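Local atomic coordinates of flagellar biosynthetic protein FlhB (Shewanella putrefaciens CN-32, PDB entry 6Z0W), a protein that probably takes part in exporting flagellar components as a membrane protein of the type III secretion apparatus, and is represented here by its cytoplasmic domain. Residues Ala50-Ile53 against Arg54-Arg58; Arg7-Ala10 against Glu11-Asn14; Gln94-Ala97 against Tyr98-Leu102; Ala67-Leu70 against Ala71-Ile74. One frame throughout, in Å; residues are numbered along the deposited sequence.

Contact 1. Residues Ala50-Ile53 against Arg54-Arg58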
loop_
_atom_site.group_PDB
_atom_site.type_symbol
_atom_site.label_atom_id
_atom_site.label_comp_id
_atom_site.label_asym_id
_atom_site.label_seq_id
_atom_site.Cartn_x
_atom_site.Cartn_y
_atom_site.Cartn_z
ATOM N N ALA A 50 -0.485 5.783 -10.200
ATOM C CA ALA A 50 -1.310 5.410 -9.060
ATOM C C ALA A 50 -2.741 5.109 -9.501
ATOM O O ALA A 50 -3.328 4.102 -9.075
ATOM C CB ALA A 50 -1.261 6.516 -8.001
ATOM N N PHE A 51 -3.310 5.933 -10.401
ATOM C CA PHE A 51 -4.666 5.635 -10.861
ATOM C C PHE A 51 -4.731 4.403 -11.766
ATOM O O PHE A 51 -5.761 3.712 -11.772
ATOM C CB PHE A 51 -5.291 6.855 -11.548
ATOM C CG PHE A 51 -5.973 7.786 -10.572
ATOM C CD1 PHE A 51 -7.214 7.468 -10.030
ATOM C CD2 PHE A 51 -5.337 8.940 -10.136
ATOM C CE1 PHE A 51 -7.826 8.312 -9.102
ATOM C CE2 PHE A 51 -5.942 9.779 -9.213
ATOM C CZ PHE A 51 -7.183 9.462 -8.694
ATOM N N LYS A 52 -3.668 4.091 -12.528
ATOM C CA LYS A 52 -3.705 2.846 -13.294
ATOM C C LYS A 52 -3.652 1.631 -12.364
ATOM O O LYS A 52 -4.336 0.634 -12.609
ATOM C CB LYS A 52 -2.574 2.786 -14.324
ATOM C CG LYS A 52 -3.007 2.209 -15.694
ATOM C CD LYS A 52 -3.167 0.671 -15.653
ATOM C CE LYS A 52 -3.032 0.008 -17.028
ATOM N NZ LYS A 52 -2.744 -1.462 -16.909
ATOM N N ILE A 53 -2.876 1.708 -11.285
ATOM C CA ILE A 53 -2.899 0.626 -10.301
ATOM C C ILE A 53 -4.298 0.485 -9.716
ATOM O O ILE A 53 -4.850 -0.621 -9.627
ATOM C CB ILE A 53 -1.842 0.880 -9.211
ATOM C CG1 ILE A 53 -0.461 0.718 -9.828
ATOM C CG2 ILE A 53 -2.058 -0.080 -8.003
ATOM C CD1 ILE A 53 0.683 1.090 -8.914
ATOM N N ARG A 54 -4.902 1.607 -9.326
ATOM C CA ARG A 54 -6.237 1.552 -8.738
ATOM C C ARG A 54 -7.262 0.974 -9.715
ATOM O O ARG A 54 -8.073 0.111 -9.337
ATOM C CB ARG A 54 -6.634 2.946 -8.261
ATOM C CG ARG A 54 -5.837 3.393 -7.044
ATOM C CD ARG A 54 -6.090 4.857 -6.714
ATOM N NE ARG A 54 -7.507 5.115 -6.479
ATOM C CZ ARG A 54 -7.994 6.189 -5.860
ATOM N NH1 ARG A 54 -7.180 7.128 -5.382
ATOM N NH2 ARG A 54 -9.305 6.319 -5.710
ATOM N N GLU A 55 -7.215 1.383 -10.987
ATOM C CA GLU A 55 -8.210 0.874 -11.926
ATOM C C GLU A 55 -8.067 -0.640 -12.119
ATOM O O GLU A 55 -9.081 -1.352 -12.184
ATOM C CB GLU A 55 -8.135 1.632 -13.249
ATOM C CG GLU A 55 -7.280 1.004 -14.323
ATOM C CD GLU A 55 -7.377 1.744 -15.661
ATOM O OE1 GLU A 55 -8.030 2.823 -15.724
ATOM O OE2 GLU A 55 -6.776 1.245 -16.642
ATOM N N VAL A 56 -6.827 -1.163 -12.148
ATOM C CA VAL A 56 -6.641 -2.613 -12.268
ATOM C C VAL A 56 -7.134 -3.306 -11.013
ATOM O O VAL A 56 -7.840 -4.314 -11.081
ATOM C CB VAL A 56 -5.164 -2.972 -12.560
ATOM C CG1 VAL A 56 -4.935 -4.496 -12.483
ATOM C CG2 VAL A 56 -4.741 -2.437 -13.911
ATOM N N ALA A 57 -6.799 -2.758 -9.846
ATOM C CA ALA A 57 -7.268 -3.344 -8.598
ATOM C C ALA A 57 -8.794 -3.423 -8.547
ATOM O O ALA A 57 -9.353 -4.434 -8.103
ATOM C CB ALA A 57 -6.732 -2.534 -7.422
ATOM N N ARG A 58 -9.481 -2.364 -8.988
ATOM C CA ARG A 58 -10.940 -2.383 -8.962
ATOM C C ARG A 58 -11.499 -3.381 -9.968
ATOM O O ARG A 58 -12.506 -4.047 -9.699
ATOM C CB ARG A 58 -11.509 -0.993 -9.241
ATOM C CG ARG A 58 -13.006 -0.894 -8.898
ATOM C CD ARG A 58 -13.895 -0.310 -10.014
ATOM N NE ARG A 58 -15.332 -0.393 -9.689
ATOM C CZ ARG A 58 -16.185 -1.236 -10.271
ATOM N NH1 ARG A 58 -15.752 -2.067 -11.205
ATOM N NH2 ARG A 58 -17.471 -1.253 -9.927
#

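Contact 2. Residues Arg7-Ala10 against Glu11-Asn14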
loop_
_atom_site.group_PDB
_atom_site.type_symbol
_atom_site.label_atom_id
_atom_site.label_comp_id
_atom_site.label_asym_id
_atom_site.label_seq_id
_atom_site.Cartn_x
_atom_site.Cartn_y
_atom_site.Cartn_z
ATOM N N ARG A 7 5.494 -4.616 -16.602
ATOM C CA ARG A 7 5.816 -5.789 -15.791
ATOM C C ARG A 7 5.330 -5.618 -14.358
ATOM O O ARG A 7 4.778 -6.549 -13.760
ATOM C CB ARG A 7 7.322 -6.040 -15.835
ATOM C CG ARG A 7 7.792 -7.210 -15.001
ATOM C CD ARG A 7 7.162 -8.507 -15.478
ATOM N NE ARG A 7 7.526 -9.661 -14.652
ATOM C CZ ARG A 7 6.813 -10.101 -13.619
ATOM N NH1 ARG A 7 5.693 -9.476 -13.277
ATOM N NH2 ARG A 7 7.220 -11.167 -12.933
ATOM N N MET A 8 5.501 -4.425 -13.795
ATOM C CA MET A 8 4.896 -4.137 -12.504
ATOM C C MET A 8 3.367 -4.167 -12.583
ATOM O O MET A 8 2.709 -4.723 -11.705
ATOM C CB MET A 8 5.399 -2.789 -11.996
ATOM C CG MET A 8 4.907 -2.422 -10.614
ATOM S SD MET A 8 5.103 -0.638 -10.334
ATOM C CE MET A 8 3.858 0.009 -11.428
ATOM N N MET A 9 2.782 -3.595 -13.634
ATOM C CA MET A 9 1.324 -3.523 -13.719
ATOM C C MET A 9 0.692 -4.898 -13.822
ATOM O O MET A 9 -0.417 -5.107 -13.320
ATOM C CB MET A 9 0.893 -2.678 -14.922
ATOM C CG MET A 9 1.011 -1.231 -14.675
ATOM S SD MET A 9 -0.002 -0.726 -13.286
ATOM C CE MET A 9 0.695 0.882 -13.073
ATOM N N ALA A 10 1.374 -5.838 -14.473
ATOM C CA ALA A 10 0.921 -7.225 -14.555
ATOM C C ALA A 10 0.829 -7.917 -13.205
ATOM O O ALA A 10 0.249 -9.007 -13.138
ATOM C CB ALA A 10 1.856 -8.019 -15.472
ATOM N N GLU A 11 1.393 -7.338 -12.135
ATOM C CA GLU A 11 1.406 -7.984 -10.820
ATOM C C GLU A 11 0.253 -7.563 -9.923
ATOM O O GLU A 11 -0.059 -8.284 -8.965
ATOM C CB GLU A 11 2.709 -7.677 -10.064
ATOM C CG GLU A 11 3.952 -8.395 -10.560
ATOM C CD GLU A 11 3.819 -9.901 -10.477
ATOM O OE1 GLU A 11 3.191 -10.386 -9.506
ATOM O OE2 GLU A 11 4.318 -10.593 -11.396
ATOM N N VAL A 12 -0.362 -6.416 -10.195
ATOM C CA VAL A 12 -1.439 -5.837 -9.390
ATOM C C VAL A 12 -2.578 -6.831 -9.140
ATOM O O VAL A 12 -3.134 -6.827 -8.025
ATOM C CB VAL A 12 -1.971 -4.536 -10.032
ATOM C CG1 VAL A 12 -3.135 -3.997 -9.259
ATOM C CG2 VAL A 12 -0.902 -3.454 -10.041
ATOM N N PRO A 13 -2.964 -7.693 -10.101
ATOM C CA PRO A 13 -3.973 -8.723 -9.788
ATOM C C PRO A 13 -3.618 -9.625 -8.606
ATOM O O PRO A 13 -4.524 -10.251 -8.035
ATOM C CB PRO A 13 -4.068 -9.533 -11.092
ATOM C CG PRO A 13 -3.704 -8.516 -12.173
ATOM C CD PRO A 13 -2.615 -7.706 -11.544
ATOM N N ASN A 14 -2.346 -9.737 -8.225
ATOM C CA ASN A 14 -1.995 -10.621 -7.114
ATOM C C ASN A 14 -1.988 -9.896 -5.765
ATOM O O ASN A 14 -1.720 -10.524 -4.748
ATOM C CB ASN A 14 -0.632 -11.271 -7.359
ATOM C CG ASN A 14 -0.566 -11.992 -8.684
ATOM O OD1 ASN A 14 -1.530 -12.624 -9.109
ATOM N ND2 ASN A 14 0.553 -11.847 -9.378
#

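Contact 3. Residues Gln94-Ala97 against Tyr98-Leu102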
loop_
_atom_site.group_PDB
_atom_site.type_symbol
_atom_site.label_atom_id
_atom_site.label_comp_id
_atom_site.label_asym_id
_atom_site.label_seq_id
_atom_site.Cartn_x
_atom_site.Cartn_y
_atom_site.Cartn_z
ATOM N N GLN A 94 -2.977 -4.679 10.290
ATOM C CA GLN A 94 -4.350 -4.367 10.680
ATOM C C GLN A 94 -5.188 -3.974 9.468
ATOM O O GLN A 94 -6.373 -4.300 9.412
ATOM C CB GLN A 94 -4.345 -3.272 11.755
ATOM C CG GLN A 94 -3.782 -3.788 13.078
ATOM C CD GLN A 94 -3.527 -2.699 14.110
ATOM O OE1 GLN A 94 -3.485 -1.513 13.791
ATOM N NE2 GLN A 94 -3.371 -3.110 15.366
ATOM N N VAL A 95 -4.598 -3.288 8.488
ATOM C CA VAL A 95 -5.306 -3.099 7.221
ATOM C C VAL A 95 -5.621 -4.456 6.581
ATOM O O VAL A 95 -6.744 -4.696 6.120
ATOM C CB VAL A 95 -4.502 -2.167 6.289
ATOM C CG1 VAL A 95 -4.983 -2.258 4.834
ATOM C CG2 VAL A 95 -4.630 -0.672 6.771
ATOM N N LEU A 96 -4.662 -5.381 6.596
ATOM C CA LEU A 96 -4.901 -6.685 5.976
ATOM C C LEU A 96 -6.000 -7.442 6.702
ATOM O O LEU A 96 -6.842 -8.068 6.052
ATOM C CB LEU A 96 -3.615 -7.515 5.928
ATOM C CG LEU A 96 -2.602 -7.008 4.886
ATOM C CD1 LEU A 96 -1.205 -7.584 5.164
ATOM C CD2 LEU A 96 -3.087 -7.348 3.456
ATOM N N ALA A 97 -6.025 -7.376 8.045
ATOM C CA ALA A 97 -7.099 -8.027 8.794
ATOM C C ALA A 97 -8.461 -7.510 8.353
ATOM O O ALA A 97 -9.379 -8.295 8.088
ATOM C CB ALA A 97 -6.919 -7.818 10.306
ATOM N N TYR A 98 -8.606 -6.182 8.260
ATOM C CA TYR A 98 -9.865 -5.606 7.796
ATOM C C TYR A 98 -10.223 -6.116 6.407
ATOM O O TYR A 98 -11.373 -6.496 6.144
ATOM C CB TYR A 98 -9.777 -4.078 7.783
ATOM C CG TYR A 98 -10.794 -3.472 6.843
ATOM C CD1 TYR A 98 -12.116 -3.288 7.248
ATOM C CD2 TYR A 98 -10.449 -3.128 5.533
ATOM C CE1 TYR A 98 -13.066 -2.747 6.382
ATOM C CE2 TYR A 98 -11.390 -2.586 4.659
ATOM C CZ TYR A 98 -12.690 -2.395 5.089
ATOM O OH TYR A 98 -13.614 -1.862 4.216
ATOM N N VAL A 99 -9.246 -6.129 5.497
ATOM C CA VAL A 99 -9.517 -6.610 4.144
ATOM C C VAL A 99 -9.971 -8.064 4.176
ATOM O O VAL A 99 -10.983 -8.428 3.558
ATOM C CB VAL A 99 -8.285 -6.414 3.238
ATOM C CG1 VAL A 99 -8.446 -7.216 1.936
ATOM C CG2 VAL A 99 -8.094 -4.937 2.946
ATOM N N PHE A 100 -9.254 -8.914 4.916
ATOM C CA PHE A 100 -9.610 -10.340 4.957
ATOM C C PHE A 100 -10.965 -10.587 5.618
ATOM O O PHE A 100 -11.601 -11.614 5.349
ATOM C CB PHE A 100 -8.536 -11.145 5.690
ATOM C CG PHE A 100 -7.181 -11.116 5.016
ATOM C CD1 PHE A 100 -7.049 -10.697 3.692
ATOM C CD2 PHE A 100 -6.037 -11.466 5.723
ATOM C CE1 PHE A 100 -5.785 -10.653 3.086
ATOM C CE2 PHE A 100 -4.780 -11.433 5.135
ATOM C CZ PHE A 100 -4.642 -11.030 3.807
ATOM N N GLN A 101 -11.414 -9.687 6.492
ATOM C CA GLN A 101 -12.673 -9.856 7.196
ATOM C C GLN A 101 -13.867 -9.224 6.464
ATOM O O GLN A 101 -14.982 -9.257 6.992
ATOM C CB GLN A 101 -12.542 -9.295 8.613
ATOM C CG GLN A 101 -11.701 -10.174 9.529
ATOM C CD GLN A 101 -11.322 -9.474 10.826
ATOM O OE1 GLN A 101 -11.341 -8.242 10.906
ATOM N NE2 GLN A 101 -10.979 -10.253 11.844
ATOM N N LEU A 102 -13.665 -8.677 5.265
ATOM C CA LEU A 102 -14.758 -8.091 4.503
ATOM C C LEU A 102 -15.761 -9.162 4.104
ATOM O O LEU A 102 -15.380 -10.303 3.842
ATOM C CB LEU A 102 -14.208 -7.409 3.258
ATOM C CG LEU A 102 -13.807 -5.950 3.396
ATOM C CD1 LEU A 102 -13.173 -5.447 2.099
ATOM C CD2 LEU A 102 -15.017 -5.118 3.781
#

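Contact 4. Residues Ala67-Leu70 against Ala71-Ile74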
loop_
_atom_site.group_PDB
_atom_site.type_symbol
_atom_site.label_atom_id
_atom_site.label_comp_id
_atom_site.label_asym_id
_atom_site.label_seq_id
_atom_site.Cartn_x
_atom_site.Cartn_y
_atom_site.Cartn_z
ATOM N N ALA A 67 -5.483 5.422 3.502
ATOM C CA ALA A 67 -4.820 5.801 4.750
ATOM C C ALA A 67 -3.582 6.594 4.350
ATOM O O ALA A 67 -2.497 6.028 4.209
ATOM C CB ALA A 67 -4.466 4.569 5.594
ATOM N N PRO A 68 -3.720 7.907 4.139
ATOM C CA PRO A 68 -2.687 8.701 3.399
ATOM C C PRO A 68 -1.282 8.580 3.979
ATOM O O PRO A 68 -0.323 8.409 3.212
ATOM C CB PRO A 68 -3.212 10.154 3.499
ATOM C CG PRO A 68 -4.711 9.991 3.625
ATOM C CD PRO A 68 -4.957 8.687 4.373
ATOM N N PRO A 69 -1.097 8.698 5.304
ATOM C CA PRO A 69 0.270 8.603 5.838
ATOM C C PRO A 69 0.881 7.230 5.678
ATOM O O PRO A 69 2.112 7.121 5.601
ATOM C CB PRO A 69 0.097 8.959 7.324
ATOM C CG PRO A 69 -1.186 9.711 7.395
ATOM C CD PRO A 69 -2.054 9.021 6.382
ATOM N N LEU A 70 0.058 6.175 5.684
ATOM C CA LEU A 70 0.571 4.816 5.494
ATOM C C LEU A 70 0.958 4.582 4.041
ATOM O O LEU A 70 2.040 4.046 3.754
ATOM C CB LEU A 70 -0.480 3.790 5.944
ATOM C CG LEU A 70 -0.010 2.342 5.948
ATOM C CD1 LEU A 70 1.215 2.228 6.884
ATOM C CD2 LEU A 70 -1.139 1.399 6.435
ATOM N N ALA A 71 0.061 4.957 3.118
ATOM C CA ALA A 71 0.375 4.899 1.688
ATOM C C ALA A 71 1.698 5.589 1.386
ATOM O O ALA A 71 2.554 5.023 0.698
ATOM C CB ALA A 71 -0.756 5.533 0.864
ATOM N N ARG A 72 1.883 6.815 1.898
ATOM C CA ARG A 72 3.112 7.570 1.620
ATOM C C ARG A 72 4.331 6.927 2.290
ATOM O O ARG A 72 5.403 6.802 1.672
ATOM C CB ARG A 72 2.970 9.029 2.086
ATOM C CG ARG A 72 1.972 9.860 1.293
ATOM C CD ARG A 72 2.163 11.375 1.499
ATOM N NE ARG A 72 2.276 11.726 2.914
ATOM C CZ ARG A 72 1.244 12.030 3.697
ATOM N NH1 ARG A 72 0.020 12.056 3.186
ATOM N NH2 ARG A 72 1.442 12.334 4.978
ATOM N N ALA A 73 4.186 6.521 3.552
ATOM C CA ALA A 73 5.306 5.898 4.252
ATOM C C ALA A 73 5.737 4.595 3.575
ATOM O O ALA A 73 6.937 4.326 3.436
ATOM C CB ALA A 73 4.936 5.654 5.704
ATOM N N ILE A 74 4.779 3.783 3.126
ATOM C CA ILE A 74 5.136 2.571 2.392
ATOM C C ILE A 74 5.893 2.931 1.120
ATOM O O ILE A 74 6.973 2.398 0.847
ATOM C CB ILE A 74 3.887 1.740 2.059
ATOM C CG1 ILE A 74 3.244 1.149 3.300
ATOM C CG2 ILE A 74 4.255 0.601 1.125
ATOM C CD1 ILE A 74 1.856 0.639 3.020
#

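Contact 1. Residues Ala50-Ile53 against Arg54-Arg58
Phe51 and Arg54 meet on the flank of helix 47-59, a local, one-turn contact in a helix packed by its inner side against strand 17-20. The Phe51 ring and the Arg54 guanidinium lie side by side and point the same way, their planes 24° apart. CE1 of Phe51 sits over the centre of one guanidinium face, 3.9 Å from CZ of Arg54. A bend at chi3 (58°) turns the otherwise extended arginine chain so that its flat end comes up against the ring. Arg54 also touches Val20 and Pro113, while His24 meets the ring edge-to-face. Next along the exposed side, the Lys52 chain crosses Glu55 and Val56: its CD lies 3.8 Å from OE2 of Glu55 and its NZ 3.7 Å from CG2 of Val56. NZ of Lys52 stays 4.9 Å from OE2 of Glu55, opposite charges near each other but not in contact, which may attract weakly. Underneath, the backbone is regular: Arg54 N bonds to Ala50 O at 3.0 Å, and Ala57 N to Ile53 O at 2.9 Å. Ile53 and Ala57 packed on Ile18 of the sheet, with Lys52 and Glu55 outward, mark an amphipathic helix in an alpha/beta domain.

Contact 2. Residues Arg7-Ala10 against Glu11-Asn14
Arg7 reaches over one turn to Glu11 in a salt bridge that joins helix 6-9 to the turn that follows it. NH1 of Arg7 gives OE2 of Glu11 a short, nearly straight bond of 2.6 Å (169°), lying in the guanidinium plane and using the anti lone pair of that oxygen. NH2 of Arg7 adds a weak second bond to the same OE2 at 3.3 Å; the guanidinium and carboxylate planes stand 43° apart. The other oxygen, OE1 of Glu11, is met by ND2 of Asn14 at 3.0 Å from above the carboxylate plane, so both ends of the carboxylate are held. Glu11 folds at chi2 (-60°), which carries its acid group between these two partners. An alanine at Glu11 is likely to leave the Arg7 guanidinium without its countercharge here and the Asn14 amide without this acceptor. Behind the side chains, Glu11 N bonds to Met8 O at 3.0 Å, and a type I turn from Met9 to Val12 carries only a weak bond, Val12 N to Met9 O. Pro13 lays its CD 3.5 Å from Ala10 O. Farther in, Met9 and Val12 rest on helix 47-59, Met8 and Val12 touch Ala43 of strand 40-46, and Asn14 O accepts a bond from Lys30.

Contact 3. Residues Gln94-Ala97 against Tyr98-Leu102
Gln94 takes part through its backbone, its O accepting Tyr98 N at 3.1 Å, while its side-chain OE1 turns to Asn119. Val95 follows with a bond from Val99 N to its O at 2.9 Å. The same carbonyl oxygen lies near the plane of the Tyr98 ring, at its edge, and CG2 of Val99 comes up to it at 3.5 Å. Leu96 meets Phe100 twice, through its backbone O and through its side chain: the O accepts Phe100 N at 2.8 Å in a bond of 167° and also sits 3.2 Å above one face of the Phe100 ring, offset toward the rim near CG. Phe100 has its CG anti to the carbonyl carbon (chi1 -63°), and its ring therefore folds back along the helix beside Leu96, both pointing the same way; CD2 of Leu96 reaches CZ of Phe100 at 4.0 Å. Ala97 O receives Gln101 N at 2.9 Å, a more bent bond (136°), while CG of Gln101 lies 3.3 Å from that oxygen. The inner side, Val95, Leu96 and Val99, packs on Val17 of strand 17-20, with Val95 and Tyr98 on Val65 of strand 64-66. These are the last turns of helix 89-100, an amphipathic helix laid on a beta-sheet.

Contact 4. Residues Ala67-Leu70 against Ala71-Ile74
Ala67 O, at the N-cap position of helix 68-77, is gripped by two backbone N-H groups: Ala71 N at 3.0 Å (172°) and, weakly, Leu70 N at 3.0 Å. One turn on, Leu70 O accepts Ile74 N at 2.8 Å. The Ile74 side chain wraps the same oxygen, with CG1 3.2 Å from it. CD1 of Ile74 then reaches CG of Leu70 at 3.9 Å, the two chains crossing at a slant; Leu70 has CG anti to the backbone N (chi1 -173°), which sets its branch against Ala91 and Val95 of helix 89-100. Pro68 and Pro69 fill the first turn, where the absence of an N-H costs no helix bond. Over them folds Arg72, bent at chi3 (-48°): one face of its guanidinium lies on Pro68 O and on CA of Pro69, while NH1 is 3.8 Å from CB of Pro68. Replacing Arg72 with serine would probably uncover the backbone of this proline turn and open a gap beside Tyr25, which the arginine also touches. This implies a turn held by packing and backbone bonds, where Pro68 O may ease the arginine's charge; residues 67-74 hold no acidic side chain.

All four contacts are local, within a turn or two of the chain, yet they differ in setting. Contact 4 is the buried one, near the middle of the domain; contacts 1, 2 and 3 are only partly buried and lie farther out. Contacts 1 and 2 join directly, CG1 of Ile53 meeting CE of Met9 at 3.4 Å, so the N-terminal helix and its turn rest on helix 47-59. Contacts 3 and 4 touch through Val95 and Leu70, linking two helices successive in the chain. A salt bridge is found in contact 2 alone; contact 1 sets a guanidinium face against the CE1 corner of a phenylalanine ring, contact 4 lays one over a proline turn, and contact 3 pairs an aromatic with leucine.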